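Local coordinates for proliferating cell nuclear antigen (Entamoeba histolytica, PDB 3P91), which probably serves as a ring-shaped processivity factor that encircles DNA and keeps the replicative polymerase on its template, at residues E22-K25 / S26-K30; L73-L77 / T78-K82. One frame throughout, in Å; residues are numbered along the deposited sequence.

Contact 1 (E22-K25 / S26-K30); sequences ESLK and STIDK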
ATOM      1  N   GLU A  22       6.466 -19.263  -0.800  1.00 23.42           N
ATOM      2  CA  GLU A  22       6.759 -17.991  -0.139  1.00 24.05           C
ATOM      3  C   GLU A  22       7.654 -18.191   1.072  1.00 25.50           C
ATOM      4  O   GLU A  22       8.717 -17.585   1.190  1.00 27.71           O
ATOM      5  CB  GLU A  22       5.471 -17.310   0.306  1.00 25.31           C
ATOM      6  CG  GLU A  22       4.718 -16.694  -0.835  1.00 26.79           C
ATOM      7  CD  GLU A  22       5.658 -16.013  -1.799  1.00 31.19           C
ATOM      8  OE1 GLU A  22       5.726 -16.449  -2.968  1.00 32.48           O
ATOM      9  OE2 GLU A  22       6.342 -15.051  -1.381  1.00 32.13           O
ATOM     10  N   SER A  23       7.203 -19.044   1.980  1.00 22.74           N
ATOM     11  CA  SER A  23       7.948 -19.353   3.179  1.00 23.73           C
ATOM     12  C   SER A  23       9.364 -19.757   2.818  1.00 24.98           C
ATOM     13  O   SER A  23      10.326 -19.303   3.423  1.00 28.30           O
ATOM     14  CB  SER A  23       7.253 -20.481   3.925  1.00 24.50           C
ATOM     15  OG  SER A  23       5.883 -20.169   4.110  1.00 25.30           O
ATOM     16  N   LEU A  24       9.480 -20.613   1.816  1.00 24.73           N
ATOM     17  CA  LEU A  24      10.768 -21.127   1.401  1.00 23.02           C
ATOM     18  C   LEU A  24      11.676 -20.038   0.905  1.00 24.45           C
ATOM     19  O   LEU A  24      12.856 -20.012   1.225  1.00 27.82           O
ATOM     20  CB  LEU A  24      10.586 -22.122   0.267  1.00 22.70           C
ATOM     21  CG  LEU A  24      10.414 -23.594   0.621  1.00 25.07           C
ATOM     22  CD1 LEU A  24      10.333 -24.406  -0.659  1.00 25.57           C
ATOM     23  CD2 LEU A  24      11.559 -24.080   1.484  1.00 24.49           C
ATOM     24  N   LYS A  25      11.123 -19.148   0.097  1.00 25.28           N
ATOM     25  CA  LYS A  25      11.947 -18.243  -0.686  1.00 25.89           C
ATOM     26  C   LYS A  25      12.489 -17.081   0.136  1.00 28.79           C
ATOM     27  O   LYS A  25      13.413 -16.391  -0.286  1.00 30.60           O
ATOM     28  CB  LYS A  25      11.196 -17.785  -1.937  1.00 26.79           C
ATOM     29  CG  LYS A  25      10.711 -16.365  -1.941  1.00 29.45           C
ATOM     30  CD  LYS A  25      10.423 -15.954  -3.378  1.00 30.77           C
ATOM     31  CE  LYS A  25      10.136 -14.476  -3.502  1.00 35.66           C
ATOM     32  NZ  LYS A  25       8.898 -14.138  -2.756  1.00 43.55           N
ATOM     33  N   SER A  26      11.925 -16.899   1.325  1.00 28.52           N
ATOM     34  CA  SER A  26      12.441 -15.951   2.305  1.00 28.71           C
ATOM     35  C   SER A  26      13.777 -16.406   2.907  1.00 30.78           C
ATOM     36  O   SER A  26      14.537 -15.590   3.422  1.00 28.95           O
ATOM     37  CB  SER A  26      11.422 -15.739   3.433  1.00 29.77           C
ATOM     38  OG  SER A  26      10.226 -15.138   2.958  1.00 36.23           O
ATOM     39  N   THR A  27      14.067 -17.703   2.846  1.00 29.02           N
ATOM     40  CA  THR A  27      15.272 -18.221   3.486  1.00 27.90           C
ATOM     41  C   THR A  27      16.259 -18.870   2.515  1.00 27.35           C
ATOM     42  O   THR A  27      17.433 -19.049   2.839  1.00 25.60           O
ATOM     43  CB  THR A  27      14.913 -19.221   4.587  1.00 30.32           C
ATOM     44  OG1 THR A  27      14.311 -20.376   3.991  1.00 30.59           O
ATOM     45  CG2 THR A  27      13.932 -18.591   5.579  1.00 26.93           C
ATOM     46  N   ILE A  28      15.780 -19.230   1.330  1.00 27.74           N
ATOM     47  CA  ILE A  28      16.638 -19.821   0.309  1.00 26.67           C
ATOM     48  C   ILE A  28      16.107 -19.461  -1.076  1.00 27.92           C
ATOM     49  O   ILE A  28      14.896 -19.387  -1.274  1.00 28.88           O
ATOM     50  CB  ILE A  28      16.802 -21.368   0.502  1.00 28.56           C
ATOM     51  CG1 ILE A  28      17.679 -21.973  -0.595  1.00 27.66           C
ATOM     52  CG2 ILE A  28      15.456 -22.070   0.566  1.00 27.42           C
ATOM     53  CD1 ILE A  28      19.155 -21.731  -0.403  1.00 26.77           C
ATOM     54  N   ASP A  29      17.019 -19.216  -2.018  1.00 30.08           N
ATOM     55  CA  ASP A  29      16.668 -18.730  -3.360  1.00 29.00           C
ATOM     56  C   ASP A  29      16.495 -19.839  -4.407  1.00 30.82           C
ATOM     57  O   ASP A  29      15.498 -19.886  -5.125  1.00 31.47           O
ATOM     58  CB  ASP A  29      17.714 -17.725  -3.861  1.00 31.16           C
ATOM     59  CG  ASP A  29      17.744 -16.436  -3.040  1.00 39.42           C
ATOM     60  OD1 ASP A  29      18.810 -15.780  -3.036  1.00 42.30           O
ATOM     61  OD2 ASP A  29      16.717 -16.074  -2.408  1.00 35.32           O
ATOM     62  N   LYS A  30      17.484 -20.714  -4.514  1.00 28.53           N
ATOM     63  CA  LYS A  30      17.379 -21.855  -5.406  1.00 29.79           C
ATOM     64  C   LYS A  30      17.498 -23.129  -4.583  1.00 30.51           C
ATOM     65  O   LYS A  30      18.316 -23.208  -3.674  1.00 32.54           O
ATOM     66  CB  LYS A  30      18.478 -21.807  -6.468  1.00 31.47           C
ATOM     67  CG  LYS A  30      18.470 -20.545  -7.300  1.00 33.45           C
ATOM     68  CD  LYS A  30      19.763 -20.393  -8.076  1.00 40.05           C
ATOM     69  CE  LYS A  30      19.865 -19.009  -8.710  1.00 40.84           C
ATOM     70  NZ  LYS A  30      21.206 -18.791  -9.332  1.00 44.97           N
TER
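The backbone oxygen of L24 is gripped by three donors from the residues that follow: I28 N at 3.0 Å, T27 N at 3.1 Å and the T27 hydroxyl OG1, also at 3.1 Å. This is the C-terminal end of helix 14-25, one of the helices that in PCNA proteins line the channel of the ring. The three donors reach L24 O from different directions. I28 N comes nearly along the C=O axis, with a C=O...N angle of 161°, whereas T27 N sits above the carbonyl plane, 49° out of it, and OG1 is tilted from that plane by less. With a chi1 of 66°, OG1 lies between T27's own backbone N and carbonyl carbon, which turns the hydroxyl back toward the helix end. The same oxygen also touches I28 CG2, at 3.4 Å.

Two residues earlier, S26 N donates to E22 O over 3.3 Å, an i to i+4 bond like that of I28 N to L24 O. The chain then bends so that I28 O faces K25 CA, 3.2 Å away, in a nearly straight CA-H...O contact. Outside the segments, D29 OD2 makes a weak hydrogen bond to N47 ND2. S23 OG bonds back to R19 O within the helix, while the L24 side chain packs against V53 of strand 52-57 and L77 of helix 77-84.

On the helix itself the K25 chain runs extended as far as CE and bends at its last torsion, which brings NZ to 3.0 Å from E22 OE2 in a salt bridge.

Contact 2 (L73-L77 / T78-K82); sequences LGINL and THLSK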
ATOM      1  N   LEU A  73      14.094 -31.810  -8.793  1.00 26.95           N
ATOM      2  CA  LEU A  73      13.882 -30.622  -9.616  1.00 27.94           C
ATOM      3  C   LEU A  73      14.614 -29.409  -9.057  1.00 25.96           C
ATOM      4  O   LEU A  73      14.325 -28.959  -7.954  1.00 25.53           O
ATOM      5  CB  LEU A  73      12.391 -30.306  -9.722  1.00 26.00           C
ATOM      6  CG  LEU A  73      11.439 -31.456 -10.039  1.00 24.10           C
ATOM      7  CD1 LEU A  73      10.031 -31.038  -9.711  1.00 24.59           C
ATOM      8  CD2 LEU A  73      11.540 -31.880 -11.486  1.00 21.52           C
ATOM      9  N   GLY A  74      15.560 -28.888  -9.831  1.00 27.14           N
ATOM     10  CA  GLY A  74      16.298 -27.699  -9.455  1.00 28.81           C
ATOM     11  C   GLY A  74      15.485 -26.443  -9.702  1.00 27.94           C
ATOM     12  O   GLY A  74      15.296 -26.027 -10.840  1.00 27.57           O
ATOM     13  N   ILE A  75      15.020 -25.824  -8.624  1.00 27.69           N
ATOM     14  CA  ILE A  75      14.040 -24.750  -8.728  1.00 29.92           C
ATOM     15  C   ILE A  75      14.487 -23.389  -8.192  1.00 28.26           C
ATOM     16  O   ILE A  75      14.861 -23.263  -7.030  1.00 28.25           O
ATOM     17  CB  ILE A  75      12.733 -25.155  -8.032  1.00 30.40           C
ATOM     18  CG1 ILE A  75      11.938 -26.102  -8.931  1.00 30.79           C
ATOM     19  CG2 ILE A  75      11.914 -23.934  -7.690  1.00 29.59           C
ATOM     20  CD1 ILE A  75      10.721 -26.677  -8.269  1.00 29.32           C
ATOM     21  N   ASN A  76      14.441 -22.378  -9.058  1.00 30.89           N
ATOM     22  CA  ASN A  76      14.628 -20.987  -8.650  1.00 31.95           C
ATOM     23  C   ASN A  76      13.322 -20.464  -8.075  1.00 31.47           C
ATOM     24  O   ASN A  76      12.349 -20.261  -8.808  1.00 32.62           O
ATOM     25  CB  ASN A  76      15.074 -20.115  -9.828  1.00 29.98           C
ATOM     26  CG  ASN A  76      15.259 -18.655  -9.443  1.00 31.29           C
ATOM     27  OD1 ASN A  76      14.397 -18.052  -8.803  1.00 30.09           O
ATOM     28  ND2 ASN A  76      16.390 -18.083  -9.831  1.00 34.36           N
ATOM     29  N   LEU A  77      13.306 -20.255  -6.762  1.00 27.66           N
ATOM     30  CA  LEU A  77      12.083 -19.925  -6.045  1.00 27.31           C
ATOM     31  C   LEU A  77      11.545 -18.542  -6.392  1.00 30.37           C
ATOM     32  O   LEU A  77      10.345 -18.293  -6.290  1.00 29.03           O
ATOM     33  CB  LEU A  77      12.298 -20.078  -4.539  1.00 27.47           C
ATOM     34  CG  LEU A  77      12.473 -21.550  -4.152  1.00 24.85           C
ATOM     35  CD1 LEU A  77      13.343 -21.705  -2.934  1.00 26.05           C
ATOM     36  CD2 LEU A  77      11.125 -22.218  -3.948  1.00 22.03           C
ATOM     37  N   THR A  78      12.429 -17.646  -6.814  1.00 31.30           N
ATOM     38  CA  THR A  78      11.991 -16.339  -7.274  1.00 30.56           C
ATOM     39  C   THR A  78      11.108 -16.508  -8.510  1.00 30.86           C
ATOM     40  O   THR A  78      10.068 -15.857  -8.641  1.00 31.99           O
ATOM     41  CB  THR A  78      13.183 -15.403  -7.571  1.00 30.11           C
ATOM     42  OG1 THR A  78      13.789 -15.003  -6.338  1.00 30.66           O
ATOM     43  CG2 THR A  78      12.723 -14.167  -8.303  1.00 30.06           C
ATOM     44  N   HIS A  79      11.505 -17.406  -9.404  1.00 27.91           N
ATOM     45  CA  HIS A  79      10.743 -17.623 -10.625  1.00 28.99           C
ATOM     46  C   HIS A  79       9.441 -18.370 -10.388  1.00 29.06           C
ATOM     47  O   HIS A  79       8.441 -18.109 -11.057  1.00 28.88           O
ATOM     48  CB  HIS A  79      11.595 -18.329 -11.669  1.00 27.53           C
ATOM     49  CG  HIS A  79      12.790 -17.537 -12.077  1.00 29.29           C
ATOM     50  ND1 HIS A  79      13.794 -18.048 -12.869  1.00 28.79           N
ATOM     51  CD2 HIS A  79      13.146 -16.263 -11.788  1.00 27.85           C
ATOM     52  CE1 HIS A  79      14.715 -17.119 -13.056  1.00 31.56           C
ATOM     53  NE2 HIS A  79      14.346 -16.026 -12.409  1.00 28.48           N
ATOM     54  N   LEU A  80       9.451 -19.290  -9.431  1.00 26.25           N
ATOM     55  CA  LEU A  80       8.258 -20.064  -9.118  1.00 25.87           C
ATOM     56  C   LEU A  80       7.194 -19.229  -8.412  1.00 26.14           C
ATOM     57  O   LEU A  80       6.003 -19.395  -8.660  1.00 26.83           O
ATOM     58  CB  LEU A  80       8.617 -21.298  -8.285  1.00 25.85           C
ATOM     59  CG  LEU A  80       7.464 -22.194  -7.828  1.00 24.25           C
ATOM     60  CD1 LEU A  80       6.644 -22.662  -9.004  1.00 24.56           C
ATOM     61  CD2 LEU A  80       8.005 -23.382  -7.059  1.00 22.10           C
ATOM     62  N   SER A  81       7.609 -18.329  -7.530  1.00 27.73           N
ATOM     63  CA  SER A  81       6.637 -17.520  -6.805  1.00 28.54           C
ATOM     64  C   SER A  81       5.944 -16.549  -7.757  1.00 27.71           C
ATOM     65  O   SER A  81       4.728 -16.364  -7.692  1.00 27.01           O
ATOM     66  CB  SER A  81       7.285 -16.782  -5.631  1.00 31.19           C
ATOM     67  OG  SER A  81       7.780 -15.516  -6.023  1.00 35.86           O
ATOM     68  N   LYS A  82       6.717 -15.944  -8.653  1.00 27.72           N
ATOM     69  CA  LYS A  82       6.143 -15.109  -9.711  1.00 30.07           C
ATOM     70  C   LYS A  82       5.052 -15.837 -10.511  1.00 27.19           C
ATOM     71  O   LYS A  82       4.022 -15.259 -10.848  1.00 28.67           O
ATOM     72  CB  LYS A  82       7.239 -14.581 -10.645  1.00 32.18           C
ATOM     73  CG  LYS A  82       8.192 -13.604  -9.967  1.00 33.83           C
ATOM     74  CD  LYS A  82       9.173 -12.977 -10.942  1.00 36.04           C
ATOM     75  CE  LYS A  82       8.486 -11.995 -11.863  1.00 37.51           C
ATOM     76  NZ  LYS A  82       9.452 -11.318 -12.770  1.00 43.09           N
TER
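N76 lays its amide flat over the imidazole of H79: the two planes are only 4° apart, and CG stands 3.7 Å above the ring, over its centre. The amide straddles the ring, with OD1 near the CG and CD2 atoms and ND2 at 3.8 Å from CE1. Behind the amide, CB adds an off-centre CH-pi contact.

OD1 has a second task. It accepts H79 N over 3.0 Å, and more weakly T78 N, where the separation is 2.8 Å but the N-H points poorly. H79 N approaches OD1 from above the amide's carbonyl plane, while the ring of the same residue lies stacked against the amide. A chi1 of 179° sets CG opposite the backbone N, which swings the amide to the helix side. N76 is thus the N-cap of helix 77-84, closing strand 71-76, an edge strand of its sheet within the chain, and meeting two N-H groups of the helix's first turn. The strand and helix axes pass 6.9 Å apart at 75°, so the helix leaves at a steep angle to the strand.

The backbone carries the helix onward. N76 O takes L80 N at 3.1 Å, besides a weak bond from H79 N; L77 O takes S81 N at 3.0 Å. Beneath the cap, I75 CG2 meets L80 CD2 at 4.0 Å, joining the strand's buried face to that of the helix, where L80 also touches V21 of helix 14-25. H79 and K82 both pack on M180 of the second subunit, and K82 NZ makes a weak hydrogen bond to A157 O of that subunit.

Contact 1 precedes contact 2 along the chain, and their centres lie 9 Å apart within the N-terminal domain. One is a helix-to-strand turn, from helix 14-25 into strand 30-36; the other runs the opposite way, from strand 71-76 into helix 77-84. The two strands are antiparallel neighbours in one sheet, and the two helices pack together on it. At the junction D29 O and L77 N, 2.8 Å apart, probably form a hydrogen bond, while K25 CE lies 3.6 Å from S81 OG. Contact 1 touches no other subunit, whereas contact 2 reaches the second subunit, so the pair connects the helical layer with a subunit boundary of the ring.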